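Local coordinates for protein TIR domain-containing adapter molecule 1 (Homo sapiens, PDB 4BSX) that probably acts as an adapter in Toll-like receptor signalling that induces interferon-beta, here represented by its helical N-terminal domain, at residues 102-107 / 115-120; 94-99 / 126-131; 59-64 / 81-86. The protein carries 2 engineered substitutions. One frame throughout, in Å; residues are numbered along the deposited sequence.

Interaction 1: residues 102-107 / 115-120; sequences LYHLLA and SMRDVA. Engineered in segment 115-120: M116 (natural residue Leu).
Y103 and R117 bring the two backbones closest, their CA atoms 5.0 Å apart, where the antiparallel helix segments 102-107 and 115-120 pass with their axes 8.4 Å apart and 170° between directions. They belong to helices 96-108 and 114-130, successive in the chain, and so form one helical hairpin. Small residues line the seam: the CB of A120 faces the CB of Y103, and the CB of A107 sits near the CB of R117. The Y103 ring lies alongside M116, an engineered residue modelled as selenomethionine, and its CD2 meets M116 CB at 3.8 Å. From there two bends in the M116 chain turn SE off from the partner helix. On the other flank H104 and R117 run side by side. R117 sets off with CG trans to its own N (chi1 176°), which lays its methylenes along H104: CG over H104 CA at 3.8 Å, and CD at the edge of the imidazole, 3.6 Å from ND1. A bend at chi3 then turns the guanidinium toward D118, whose OD1 lies in its plane and takes a salt bridge from R117 NH2 at 3.4 Å, with weak hydrogen bonds from NH2 and NE. Replacing R117 with an alanine would probably leave D118 OD1 without this charged partner and strip the aliphatic cover from H104. Helix 11-19 packs on Y103, while R146 and C147 of helix 136-147 reach H104 and R117. No hydrogen bond joins the two segments, and H104 ND1 is buried with no partner in the model. The hairpin is thus closed by apolar and aliphatic contact, and the nearby guanidinium might disfavour a protonated imidazole.

Interaction 2: residues 94-99 / 126-131; sequences DVSWAV and RTLSSR
R131 and D94 make the salt bridge that ties the end of one arm of an antiparallel helical hairpin to the start of the other. R131 NH1 gives D94 OD2 a nearly straight bond of 2.9 Å, N-H...O angle 167°. The oxygen lies in the guanidinium plane, but the donor reaches it from above the carboxylate, the two planes being 84° apart. R131 NH2 has a second acid, D133, so the guanidinium is shared between two carboxylates. The other oxygen of D94, OD1, turns back to S96 and takes weak hydrogen bonds from its N and OG, just where helix 96-108 begins. T127 fills the angle between these groups. Its methyl CG2, trans to the backbone N, points at the D94 carboxylate, while its hydroxyl OG1 bonds E123 O within helix 114-130. S96 OG completes this layer, 3.7 Å from T127 CB. Farther in, W97 and L128 cross at about a right angle, and L136 and L139 of helix 136-147 extend the apolar patch, L136 against L128 and L139 against both. The indole nitrogen of W97 is held by E142 of that same helix. On the benzo side of the indole, L128 CD2 sits 3.9 Å from both CE3 and CZ3.

Interaction 3: residues 59-64 / 81-86; sequences EARISL and AGVDST
The R61 guanidinium carries the carbonyl of A81 over one face: A81 O lies only 2.8 Å from R61 NH1 and 3.0 Å from R61 CZ. The approach is from above, so the N-H bonds point past the oxygen and no hydrogen bond forms despite the short distance; the attraction is probably electrostatic, a partly negative oxygen over a delocalised positive charge. G82 O stands obliquely to the same group, farther off. The strongest polar partner of this end lies within its own helix, where R61 NH2 makes a salt bridge with E57. Nearer the backbone, the methylenes of R61 meet V83. The two side chains slide past each other in opposite directions, and V83 CG2 touches R61 CD at 3.5 Å and R61 CG at 3.6 Å. R61 CG, trans to the carbonyl carbon (chi1 -71°), also comes near A81 CB, and the bend at chi3 carries the flat group on over the A81 carbonyl. Deeper in, L64 CD1 packs against A81 CB at 3.8 Å, so the alanine methyl is touched by both residues of the helix. G82, with positive phi, turns the chain out of helical geometry, and V83 is still tied back to A77 by backbone hydrogen bonding. The contact therefore sets helix 57-65 against the start of the loop that leaves helix 71-79. L64 also reaches V76 and A77 on helix 71-79 and A48 on helix 43-53, joining three consecutive helices of this all-helical domain.

In the fold
Interactions 1 and 2 are two levels of one hairpin, helix 96-108 against helix 114-130: interaction 1 lies near the turn and is nested along the chain inside the loop closed by interaction 2, their centres about 14 Å apart. Helix 136-147 reaches both. Interaction 3 comes earlier in the chain and stands apart, its centre about 25 Å from that of interaction 1, across the centre of the chain, and about 24 Å from that of interaction 2. The loop containing segment 81-86 leads on to segment 94-99. All three fall in the TRIF N-terminal domain, whose helical build is reported to resemble IFIT proteins.

Interaction 1: residues 102-107 / 115-120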
ATOM      1  N   LEU A 102       1.864  -0.078  -3.321  1.00 12.37           N
ATOM      2  CA  LEU A 102       1.269  -1.361  -3.092  1.00  6.54           C
ATOM      3  C   LEU A 102       1.035  -2.122  -4.403  1.00  9.52           C
ATOM      4  O   LEU A 102       1.391  -3.285  -4.517  1.00  9.08           O
ATOM      5  CB  LEU A 102      -0.022  -1.202  -2.312  1.00 13.38           C
ATOM      6  CG  LEU A 102       0.140  -0.680  -0.878  1.00 17.31           C
ATOM      7  CD1 LEU A 102      -1.239  -0.638  -0.244  1.00 14.43           C
ATOM      8  CD2 LEU A 102       1.121  -1.519  -0.034  1.00 16.80           C
ATOM      9  N   TYR A 103       0.469  -1.473  -5.405  1.00  9.91           N
ATOM     10  CA  TYR A 103       0.190  -2.185  -6.631  1.00  8.91           C
ATOM     11  C   TYR A 103       1.450  -2.527  -7.366  1.00 16.73           C
ATOM     12  O   TYR A 103       1.485  -3.515  -8.133  1.00 17.08           O
ATOM     13  CB  TYR A 103      -0.773  -1.436  -7.517  1.00 11.96           C
ATOM     14  CG  TYR A 103      -2.213  -1.860  -7.267  1.00 12.66           C
ATOM     15  CD1 TYR A 103      -2.879  -1.430  -6.140  1.00 10.02           C
ATOM     16  CD2 TYR A 103      -2.872  -2.714  -8.125  1.00 17.77           C
ATOM     17  CE1 TYR A 103      -4.151  -1.797  -5.883  1.00 14.81           C
ATOM     18  CE2 TYR A 103      -4.180  -3.098  -7.868  1.00 13.33           C
ATOM     19  CZ  TYR A 103      -4.811  -2.630  -6.742  1.00 14.22           C
ATOM     20  OH  TYR A 103      -6.110  -2.977  -6.444  1.00 21.07           O
ATOM     21  N   HIS A 104       2.499  -1.734  -7.143  1.00 10.39           N
ATOM     22  CA  HIS A 104       3.739  -2.069  -7.766  1.00 15.75           C
ATOM     23  C   HIS A 104       4.251  -3.422  -7.227  1.00 18.26           C
ATOM     24  O   HIS A 104       4.635  -4.285  -8.000  1.00 14.51           O
ATOM     25  CB  HIS A 104       4.772  -0.989  -7.538  1.00 18.79           C
ATOM     26  CG  HIS A 104       6.140  -1.427  -7.890  1.00 11.56           C
ATOM     27  ND1 HIS A 104       6.500  -1.747  -9.183  1.00 25.23           N
ATOM     28  CD2 HIS A 104       7.231  -1.653  -7.122  1.00 26.38           C
ATOM     29  CE1 HIS A 104       7.768  -2.116  -9.200  1.00 22.26           C
ATOM     30  NE2 HIS A 104       8.235  -2.073  -7.962  1.00 19.28           N
ATOM     31  N   LEU A 105       4.263  -3.581  -5.904  1.00 16.23           N
ATOM     32  CA  LEU A 105       4.682  -4.831  -5.273  1.00 19.21           C
ATOM     33  C   LEU A 105       3.769  -5.974  -5.709  1.00 17.66           C
ATOM     34  O   LEU A 105       4.260  -7.065  -6.064  1.00 17.88           O
ATOM     35  CB  LEU A 105       4.741  -4.715  -3.730  1.00 13.67           C
ATOM     36  CG  LEU A 105       5.597  -3.511  -3.263  1.00 17.04           C
ATOM     37  CD1 LEU A 105       5.521  -3.219  -1.731  1.00 18.01           C
ATOM     38  CD2 LEU A 105       7.009  -3.684  -3.701  1.00 11.03           C
ATOM     39  N   LEU A 106       2.458  -5.738  -5.722  1.00 13.63           N
ATOM     40  CA  LEU A 106       1.545  -6.799  -6.124  1.00 14.21           C
ATOM     41  C   LEU A 106       1.828  -7.297  -7.564  1.00 24.38           C
ATOM     42  O   LEU A 106       1.835  -8.514  -7.823  1.00 22.61           O
ATOM     43  CB  LEU A 106       0.106  -6.357  -5.973  1.00 19.91           C
ATOM     44  CG  LEU A 106      -0.385  -6.112  -4.548  1.00 15.41           C
ATOM     45  CD1 LEU A 106      -1.796  -5.550  -4.604  1.00 15.49           C
ATOM     46  CD2 LEU A 106      -0.344  -7.380  -3.727  1.00 13.77           C
ATOM     47  N   ALA A 107       2.067  -6.369  -8.497  1.00 20.54           N
ATOM     48  CA  ALA A 107       2.377  -6.752  -9.879  1.00 17.47           C
ATOM     49  C   ALA A 107       3.723  -7.459 -10.033  1.00 17.47           C
ATOM     50  O   ALA A 107       3.869  -8.337 -10.888  1.00 17.34           O
ATOM     51  CB  ALA A 107       2.345  -5.545 -10.777  1.00 19.36           C
ATOM     52  N   SER A 115      -0.739  -3.552 -15.739  1.00 25.03           N
ATOM     53  CA  SER A 115      -1.570  -2.463 -16.178  1.00 28.45           C
ATOM     54  C   SER A 115      -2.277  -1.846 -14.969  1.00 31.60           C
ATOM     55  O   SER A 115      -2.655  -0.678 -15.006  1.00 30.45           O
ATOM     56  CB  SER A 115      -2.603  -2.954 -17.198  1.00 23.25           C
ATOM     57  OG  SER A 115      -3.690  -3.586 -16.565  1.00 34.80           O
HETATM   58  N   MSE A 116      -2.464  -2.623 -13.900  1.00 29.53           N
HETATM   59  CA  MSE A 116      -3.146  -2.103 -12.707  1.00 20.96           C
HETATM   60  C   MSE A 116      -2.199  -1.201 -11.920  1.00 19.66           C
HETATM   61  O   MSE A 116      -2.620  -0.193 -11.365  1.00 22.92           O
HETATM   62  CB  MSE A 116      -3.694  -3.215 -11.802  1.00 25.90           C
HETATM   63  CG  MSE A 116      -5.071  -3.818 -12.204  1.00 41.64           C
HETATM   64 SE   MSE A 116      -6.512  -2.495 -12.605  1.00 82.31          SE
HETATM   65  CE  MSE A 116      -6.231  -2.229 -14.547  1.00 38.99           C
ATOM     66  N   ARG A 117      -0.917  -1.542 -11.902  1.00 18.45           N
ATOM     67  CA  ARG A 117       0.079  -0.638 -11.345  1.00 19.17           C
ATOM     68  C   ARG A 117       0.105   0.696 -12.079  1.00 19.97           C
ATOM     69  O   ARG A 117       0.297   1.735 -11.456  1.00 15.96           O
ATOM     70  CB  ARG A 117       1.459  -1.250 -11.452  1.00 19.82           C
ATOM     71  CG  ARG A 117       2.573  -0.316 -10.979  1.00 27.04           C
ATOM     72  CD  ARG A 117       3.914  -0.810 -11.450  1.00 29.79           C
ATOM     73  NE  ARG A 117       3.891  -0.920 -12.897  1.00 33.71           N
ATOM     74  CZ  ARG A 117       4.554  -1.829 -13.597  1.00 35.43           C
ATOM     75  NH1 ARG A 117       5.338  -2.715 -12.985  1.00 31.82           N
ATOM     76  NH2 ARG A 117       4.426  -1.838 -14.920  1.00 38.07           N
ATOM     77  N   ASP A 118      -0.036   0.645 -13.405  1.00 20.86           N
ATOM     78  CA  ASP A 118       0.100   1.823 -14.264  1.00 20.45           C
ATOM     79  C   ASP A 118      -1.034   2.779 -13.970  1.00 19.09           C
ATOM     80  O   ASP A 118      -0.841   3.989 -13.779  1.00 19.71           O
ATOM     81  CB  ASP A 118       0.024   1.416 -15.746  1.00 24.88           C
ATOM     82  CG  ASP A 118       1.291   0.728 -16.247  1.00 27.35           C
ATOM     83  OD1 ASP A 118       2.318   0.715 -15.531  1.00 29.10           O
ATOM     84  OD2 ASP A 118       1.272   0.229 -17.386  1.00 30.84           O
ATOM     85  N   VAL A 119      -2.233   2.227 -13.967  1.00 16.22           N
ATOM     86  CA  VAL A 119      -3.429   2.993 -13.654  1.00 16.62           C
ATOM     87  C   VAL A 119      -3.274   3.656 -12.284  1.00 22.31           C
ATOM     88  O   VAL A 119      -3.571   4.840 -12.142  1.00 23.28           O
ATOM     89  CB  VAL A 119      -4.672   2.099 -13.664  1.00 16.51           C
ATOM     90  CG1 VAL A 119      -5.887   2.837 -13.098  1.00 25.63           C
ATOM     91  CG2 VAL A 119      -4.942   1.614 -15.070  1.00 19.58           C
ATOM     92  N   ALA A 120      -2.785   2.920 -11.283  1.00 19.87           N
ATOM     93  CA  ALA A 120      -2.543   3.501  -9.942  1.00 20.47           C
ATOM     94  C   ALA A 120      -1.514   4.681  -9.925  1.00 18.08           C
ATOM     95  O   ALA A 120      -1.764   5.717  -9.286  1.00 16.27           O
ATOM     96  CB  ALA A 120      -2.159   2.383  -8.923  1.00 14.91           C
TER

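Interaction 2: residues 94-99 / 126-131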
ATOM      1  N   ASP A  94      -5.258  11.198   1.503  1.00 11.40           N
ATOM      2  CA  ASP A  94      -5.065  10.777   0.127  1.00 15.98           C
ATOM      3  C   ASP A  94      -4.221   9.502   0.159  1.00 15.56           C
ATOM      4  O   ASP A  94      -3.144   9.506   0.734  1.00 15.43           O
ATOM      5  CB  ASP A  94      -4.271  11.869  -0.588  1.00 25.60           C
ATOM      6  CG  ASP A  94      -3.954  11.521  -2.007  1.00 27.48           C
ATOM      7  OD1 ASP A  94      -4.719  10.726  -2.610  1.00 21.92           O
ATOM      8  OD2 ASP A  94      -2.946  12.068  -2.510  1.00 24.83           O
ATOM      9  N   VAL A  95      -4.731   8.416  -0.424  1.00 19.28           N
ATOM     10  CA  VAL A  95      -4.041   7.127  -0.384  1.00 14.96           C
ATOM     11  C   VAL A  95      -3.427   6.753  -1.744  1.00 12.90           C
ATOM     12  O   VAL A  95      -2.903   5.666  -1.909  1.00  9.91           O
ATOM     13  CB  VAL A  95      -4.980   5.966   0.125  1.00  8.47           C
ATOM     14  CG1 VAL A  95      -5.586   6.319   1.476  1.00  8.67           C
ATOM     15  CG2 VAL A  95      -6.041   5.560  -0.943  1.00  7.35           C
ATOM     16  N   SER A  96      -3.473   7.643  -2.724  1.00 13.75           N
ATOM     17  CA  SER A  96      -3.242   7.219  -4.104  1.00  9.58           C
ATOM     18  C   SER A  96      -1.784   6.771  -4.347  1.00 15.03           C
ATOM     19  O   SER A  96      -1.533   5.839  -5.125  1.00  8.96           O
ATOM     20  CB  SER A  96      -3.646   8.340  -5.059  1.00 14.03           C
ATOM     21  OG  SER A  96      -2.773   9.458  -4.911  1.00 20.80           O
ATOM     22  N   TRP A  97      -0.841   7.391  -3.636  1.00 11.02           N
ATOM     23  CA  TRP A  97       0.585   7.146  -3.837  1.00 14.16           C
ATOM     24  C   TRP A  97       0.926   5.814  -3.165  1.00 14.06           C
ATOM     25  O   TRP A  97       1.583   4.956  -3.727  1.00  8.73           O
ATOM     26  CB  TRP A  97       1.427   8.296  -3.251  1.00  8.96           C
ATOM     27  CG  TRP A  97       2.889   8.323  -3.712  1.00 14.17           C
ATOM     28  CD1 TRP A  97       3.594   7.306  -4.289  1.00 15.99           C
ATOM     29  CD2 TRP A  97       3.793   9.439  -3.639  1.00 17.10           C
ATOM     30  NE1 TRP A  97       4.881   7.716  -4.577  1.00 14.72           N
ATOM     31  CE2 TRP A  97       5.028   9.020  -4.184  1.00 18.51           C
ATOM     32  CE3 TRP A  97       3.677  10.754  -3.166  1.00 16.67           C
ATOM     33  CZ2 TRP A  97       6.145   9.869  -4.263  1.00 20.88           C
ATOM     34  CZ3 TRP A  97       4.786  11.588  -3.226  1.00  9.33           C
ATOM     35  CH2 TRP A  97       5.999  11.148  -3.784  1.00 18.34           C
ATOM     36  N   ALA A  98       0.469   5.678  -1.933  1.00 13.61           N
ATOM     37  CA  ALA A  98       0.564   4.442  -1.201  1.00 12.69           C
ATOM     38  C   ALA A  98      -0.040   3.309  -2.016  1.00 12.17           C
ATOM     39  O   ALA A  98       0.540   2.236  -2.160  1.00 11.55           O
ATOM     40  CB  ALA A  98      -0.167   4.588   0.120  1.00 11.79           C
ATOM     41  N   VAL A  99      -1.220   3.546  -2.566  1.00 18.03           N
ATOM     42  CA  VAL A  99      -1.872   2.523  -3.375  1.00 14.00           C
ATOM     43  C   VAL A  99      -1.011   2.165  -4.605  1.00  9.86           C
ATOM     44  O   VAL A  99      -0.795   0.979  -4.866  1.00 10.99           O
ATOM     45  CB  VAL A  99      -3.339   2.894  -3.707  1.00 10.63           C
ATOM     46  CG1 VAL A  99      -3.903   2.028  -4.841  1.00 14.58           C
ATOM     47  CG2 VAL A  99      -4.218   2.757  -2.453  1.00 11.87           C
ATOM     48  N   ARG A 126      -2.450  12.362 -11.137  1.00 23.94           N
ATOM     49  CA  ARG A 126      -3.633  13.213 -11.196  1.00 19.35           C
ATOM     50  C   ARG A 126      -3.954  13.816  -9.849  1.00 16.42           C
ATOM     51  O   ARG A 126      -4.125  15.005  -9.733  1.00 24.88           O
ATOM     52  CB  ARG A 126      -4.820  12.405 -11.683  1.00 27.50           C
ATOM     53  CG  ARG A 126      -5.990  13.226 -12.193  1.00 42.97           C
ATOM     54  CD  ARG A 126      -7.054  12.295 -12.712  1.00 52.03           C
ATOM     55  NE  ARG A 126      -6.421  11.254 -13.517  1.00 61.64           N
ATOM     56  CZ  ARG A 126      -6.906  10.033 -13.684  1.00 66.26           C
ATOM     57  NH1 ARG A 126      -8.051   9.699 -13.108  1.00 67.69           N
ATOM     58  NH2 ARG A 126      -6.241   9.153 -14.427  1.00 56.26           N
ATOM     59  N   THR A 127      -4.016  13.003  -8.817  1.00 16.96           N
ATOM     60  CA  THR A 127      -4.287  13.512  -7.483  1.00 20.66           C
ATOM     61  C   THR A 127      -3.278  14.612  -7.039  1.00 13.20           C
ATOM     62  O   THR A 127      -3.699  15.702  -6.671  1.00 20.11           O
ATOM     63  CB  THR A 127      -4.336  12.359  -6.494  1.00 15.16           C
ATOM     64  OG1 THR A 127      -5.442  11.525  -6.812  1.00 26.54           O
ATOM     65  CG2 THR A 127      -4.515  12.862  -5.093  1.00 20.16           C
ATOM     66  N   LEU A 128      -1.971  14.346  -7.097  1.00 11.93           N
ATOM     67  CA  LEU A 128      -0.979  15.335  -6.673  1.00 10.56           C
ATOM     68  C   LEU A 128      -1.033  16.635  -7.536  1.00 10.24           C
ATOM     69  O   LEU A 128      -0.812  17.720  -7.048  1.00  6.09           O
ATOM     70  CB  LEU A 128       0.440  14.721  -6.648  1.00 16.38           C
ATOM     71  CG  LEU A 128       0.848  14.049  -5.321  1.00 13.50           C
ATOM     72  CD1 LEU A 128       0.081  12.767  -5.135  1.00  8.64           C
ATOM     73  CD2 LEU A 128       2.341  13.822  -5.213  1.00 10.68           C
ATOM     74  N   SER A 129      -1.341  16.507  -8.816  1.00 14.19           N
ATOM     75  CA  SER A 129      -1.486  17.659  -9.681  1.00 11.09           C
ATOM     76  C   SER A 129      -2.613  18.575  -9.287  1.00 19.50           C
ATOM     77  O   SER A 129      -2.484  19.804  -9.335  1.00 19.61           O
ATOM     78  CB  SER A 129      -1.733  17.195 -11.112  1.00 14.08           C
ATOM     79  OG  SER A 129      -0.519  16.675 -11.619  1.00 27.16           O
ATOM     80  N   SER A 130      -3.733  17.970  -8.926  1.00 13.82           N
ATOM     81  CA  SER A 130      -4.928  18.690  -8.684  1.00 12.90           C
ATOM     82  C   SER A 130      -4.735  19.599  -7.480  1.00 15.06           C
ATOM     83  O   SER A 130      -5.518  20.536  -7.257  1.00 14.87           O
ATOM     84  CB  SER A 130      -6.106  17.707  -8.438  1.00 16.22           C
ATOM     85  OG  SER A 130      -6.027  17.115  -7.133  1.00 21.84           O
ATOM     86  N   ARG A 131      -3.724  19.318  -6.669  1.00  9.08           N
ATOM     87  CA  ARG A 131      -3.406  20.255  -5.572  1.00 12.41           C
ATOM     88  C   ARG A 131      -2.004  20.871  -5.684  1.00 10.58           C
ATOM     89  O   ARG A 131      -1.439  21.403  -4.684  1.00  6.95           O
ATOM     90  CB  ARG A 131      -3.559  19.591  -4.217  1.00  8.83           C
ATOM     91  CG  ARG A 131      -2.878  18.246  -4.084  1.00  6.14           C
ATOM     92  CD  ARG A 131      -2.924  17.821  -2.643  1.00 14.14           C
ATOM     93  NE  ARG A 131      -1.847  16.905  -2.297  1.00 16.37           N
ATOM     94  CZ  ARG A 131      -1.965  15.585  -2.240  1.00 19.09           C
ATOM     95  NH1 ARG A 131      -3.135  14.986  -2.492  1.00 21.79           N
ATOM     96  NH2 ARG A 131      -0.911  14.850  -1.915  1.00 21.11           N
TER

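Interaction 3: residues 59-64 / 81-86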
ATOM      1  N   GLU A  59      -0.213  -9.283  15.462  1.00 16.58           N
ATOM      2  CA  GLU A  59       1.097  -8.943  14.911  1.00 19.46           C
ATOM      3  C   GLU A  59       0.910  -7.768  13.942  1.00 18.21           C
ATOM      4  O   GLU A  59       1.694  -6.829  13.934  1.00 12.78           O
ATOM      5  CB  GLU A  59       1.749 -10.174  14.266  1.00 16.44           C
ATOM      6  CG  GLU A  59       3.137  -9.951  13.596  1.00 37.46           C
ATOM      7  CD  GLU A  59       3.764 -11.262  13.007  1.00 29.54           C
ATOM      8  OE1 GLU A  59       3.300 -12.364  13.365  1.00 28.85           O
ATOM      9  OE2 GLU A  59       4.704 -11.200  12.181  1.00 26.82           O
ATOM     10  N   ALA A  60      -0.165  -7.796  13.158  1.00 20.94           N
ATOM     11  CA  ALA A  60      -0.451  -6.704  12.232  1.00 21.19           C
ATOM     12  C   ALA A  60      -0.479  -5.380  12.964  1.00 13.51           C
ATOM     13  O   ALA A  60       0.093  -4.404  12.489  1.00 15.61           O
ATOM     14  CB  ALA A  60      -1.775  -6.929  11.525  1.00 12.49           C
ATOM     15  N   ARG A  61      -1.137  -5.350  14.114  1.00 14.65           N
ATOM     16  CA  ARG A  61      -1.282  -4.126  14.924  1.00 17.86           C
ATOM     17  C   ARG A  61       0.057  -3.679  15.499  1.00 15.23           C
ATOM     18  O   ARG A  61       0.307  -2.506  15.620  1.00 17.78           O
ATOM     19  CB  ARG A  61      -2.283  -4.318  16.076  1.00 15.89           C
ATOM     20  CG  ARG A  61      -3.739  -4.431  15.637  1.00 19.79           C
ATOM     21  CD  ARG A  61      -4.723  -4.558  16.832  1.00 16.83           C
ATOM     22  NE  ARG A  61      -5.664  -5.649  16.604  1.00 29.34           N
ATOM     23  CZ  ARG A  61      -6.984  -5.584  16.731  1.00 34.23           C
ATOM     24  NH1 ARG A  61      -7.586  -4.471  17.122  1.00 46.91           N
ATOM     25  NH2 ARG A  61      -7.713  -6.660  16.475  1.00 45.73           N
ATOM     26  N   ILE A  62       0.939  -4.615  15.826  1.00 19.00           N
ATOM     27  CA  ILE A  62       2.278  -4.232  16.279  1.00 20.71           C
ATOM     28  C   ILE A  62       3.078  -3.591  15.141  1.00 15.19           C
ATOM     29  O   ILE A  62       3.741  -2.602  15.326  1.00 13.63           O
ATOM     30  CB  ILE A  62       3.012  -5.435  16.890  1.00 26.26           C
ATOM     31  CG1 ILE A  62       2.434  -5.710  18.280  1.00 20.89           C
ATOM     32  CG2 ILE A  62       4.518  -5.179  16.965  1.00 21.03           C
ATOM     33  CD1 ILE A  62       2.691  -7.086  18.762  1.00 24.40           C
ATOM     34  N   SER A  63       2.955  -4.153  13.952  1.00 14.47           N
ATOM     35  CA  SER A  63       3.582  -3.595  12.777  1.00 12.37           C
ATOM     36  C   SER A  63       3.008  -2.221  12.407  1.00 20.68           C
ATOM     37  O   SER A  63       3.731  -1.336  11.913  1.00 16.46           O
ATOM     38  CB  SER A  63       3.390  -4.543  11.595  1.00 13.64           C
ATOM     39  OG  SER A  63       3.951  -5.824  11.873  1.00 24.88           O
ATOM     40  N   LEU A  64       1.708  -2.024  12.592  1.00 13.91           N
ATOM     41  CA  LEU A  64       1.140  -0.750  12.161  1.00 13.33           C
ATOM     42  C   LEU A  64       1.503   0.298  13.178  1.00 14.33           C
ATOM     43  O   LEU A  64       1.687   1.454  12.843  1.00 14.18           O
ATOM     44  CB  LEU A  64      -0.373  -0.842  11.981  1.00 15.13           C
ATOM     45  CG  LEU A  64      -0.744  -1.682  10.747  1.00 14.07           C
ATOM     46  CD1 LEU A  64      -2.145  -2.207  10.896  1.00  8.96           C
ATOM     47  CD2 LEU A  64      -0.583  -0.878   9.466  1.00  7.51           C
ATOM     48  N   ALA A  81      -7.654  -2.731  10.915  1.00 17.70           N
ATOM     49  CA  ALA A  81      -7.058  -3.452  12.052  1.00 13.13           C
ATOM     50  C   ALA A  81      -7.826  -3.206  13.335  1.00 16.99           C
ATOM     51  O   ALA A  81      -7.505  -3.801  14.358  1.00 20.48           O
ATOM     52  CB  ALA A  81      -5.648  -3.002  12.265  1.00  8.39           C
ATOM     53  N   GLY A  82      -8.778  -2.264  13.312  1.00 15.50           N
ATOM     54  CA  GLY A  82      -9.694  -2.093  14.429  1.00 13.05           C
ATOM     55  C   GLY A  82      -9.108  -1.344  15.607  1.00 14.41           C
ATOM     56  O   GLY A  82      -9.615  -1.405  16.723  1.00  9.65           O
ATOM     57  N   VAL A  83      -8.031  -0.616  15.365  1.00 10.11           N
ATOM     58  CA  VAL A  83      -7.372   0.119  16.433  1.00 14.17           C
ATOM     59  C   VAL A  83      -8.007   1.500  16.534  1.00 22.41           C
ATOM     60  O   VAL A  83      -8.028   2.251  15.570  1.00 22.47           O
ATOM     61  CB  VAL A  83      -5.857   0.250  16.156  1.00 20.13           C
ATOM     62  CG1 VAL A  83      -5.202   1.104  17.232  1.00 17.76           C
ATOM     63  CG2 VAL A  83      -5.195  -1.154  16.045  1.00 21.93           C
ATOM     64  N   ASP A  84      -8.552   1.833  17.695  1.00 28.90           N
ATOM     65  CA  ASP A  84      -9.286   3.066  17.809  1.00 24.20           C
ATOM     66  C   ASP A  84      -8.248   4.175  17.992  1.00 28.99           C
ATOM     67  O   ASP A  84      -7.196   3.943  18.584  1.00 25.87           O
ATOM     68  CB  ASP A  84     -10.343   2.991  18.931  1.00 30.81           C
ATOM     69  CG  ASP A  84     -11.808   2.694  18.386  1.00 49.72           C
ATOM     70  OD1 ASP A  84     -12.222   3.135  17.258  1.00 24.19           O
ATOM     71  OD2 ASP A  84     -12.564   2.015  19.116  1.00 51.99           O
ATOM     72  N   SER A  85      -8.511   5.343  17.408  1.00 28.22           N
ATOM     73  CA  SER A  85      -7.636   6.497  17.548  1.00 33.10           C
ATOM     74  C   SER A  85      -7.576   6.980  18.995  1.00 32.89           C
ATOM     75  O   SER A  85      -8.560   6.916  19.744  1.00 28.94           O
ATOM     76  CB  SER A  85      -8.117   7.650  16.658  1.00 33.61           C
ATOM     77  OG  SER A  85      -7.203   8.741  16.703  1.00 26.92           O
ATOM     78  N   THR A  86      -6.406   7.476  19.369  1.00 38.94           N
ATOM     79  CA  THR A  86      -6.189   8.023  20.707  1.00 56.49           C
ATOM     80  C   THR A  86      -6.043   9.554  20.673  1.00 47.62           C
ATOM     81  O   THR A  86      -5.736  10.190  21.687  1.00 54.38           O
ATOM     82  CB  THR A  86      -4.951   7.373  21.372  1.00 53.68           C
ATOM     83  OG1 THR A  86      -4.586   8.109  22.549  1.00 69.87           O
ATOM     84  CG2 THR A  86      -3.764   7.329  20.403  1.00 50.64           C
TER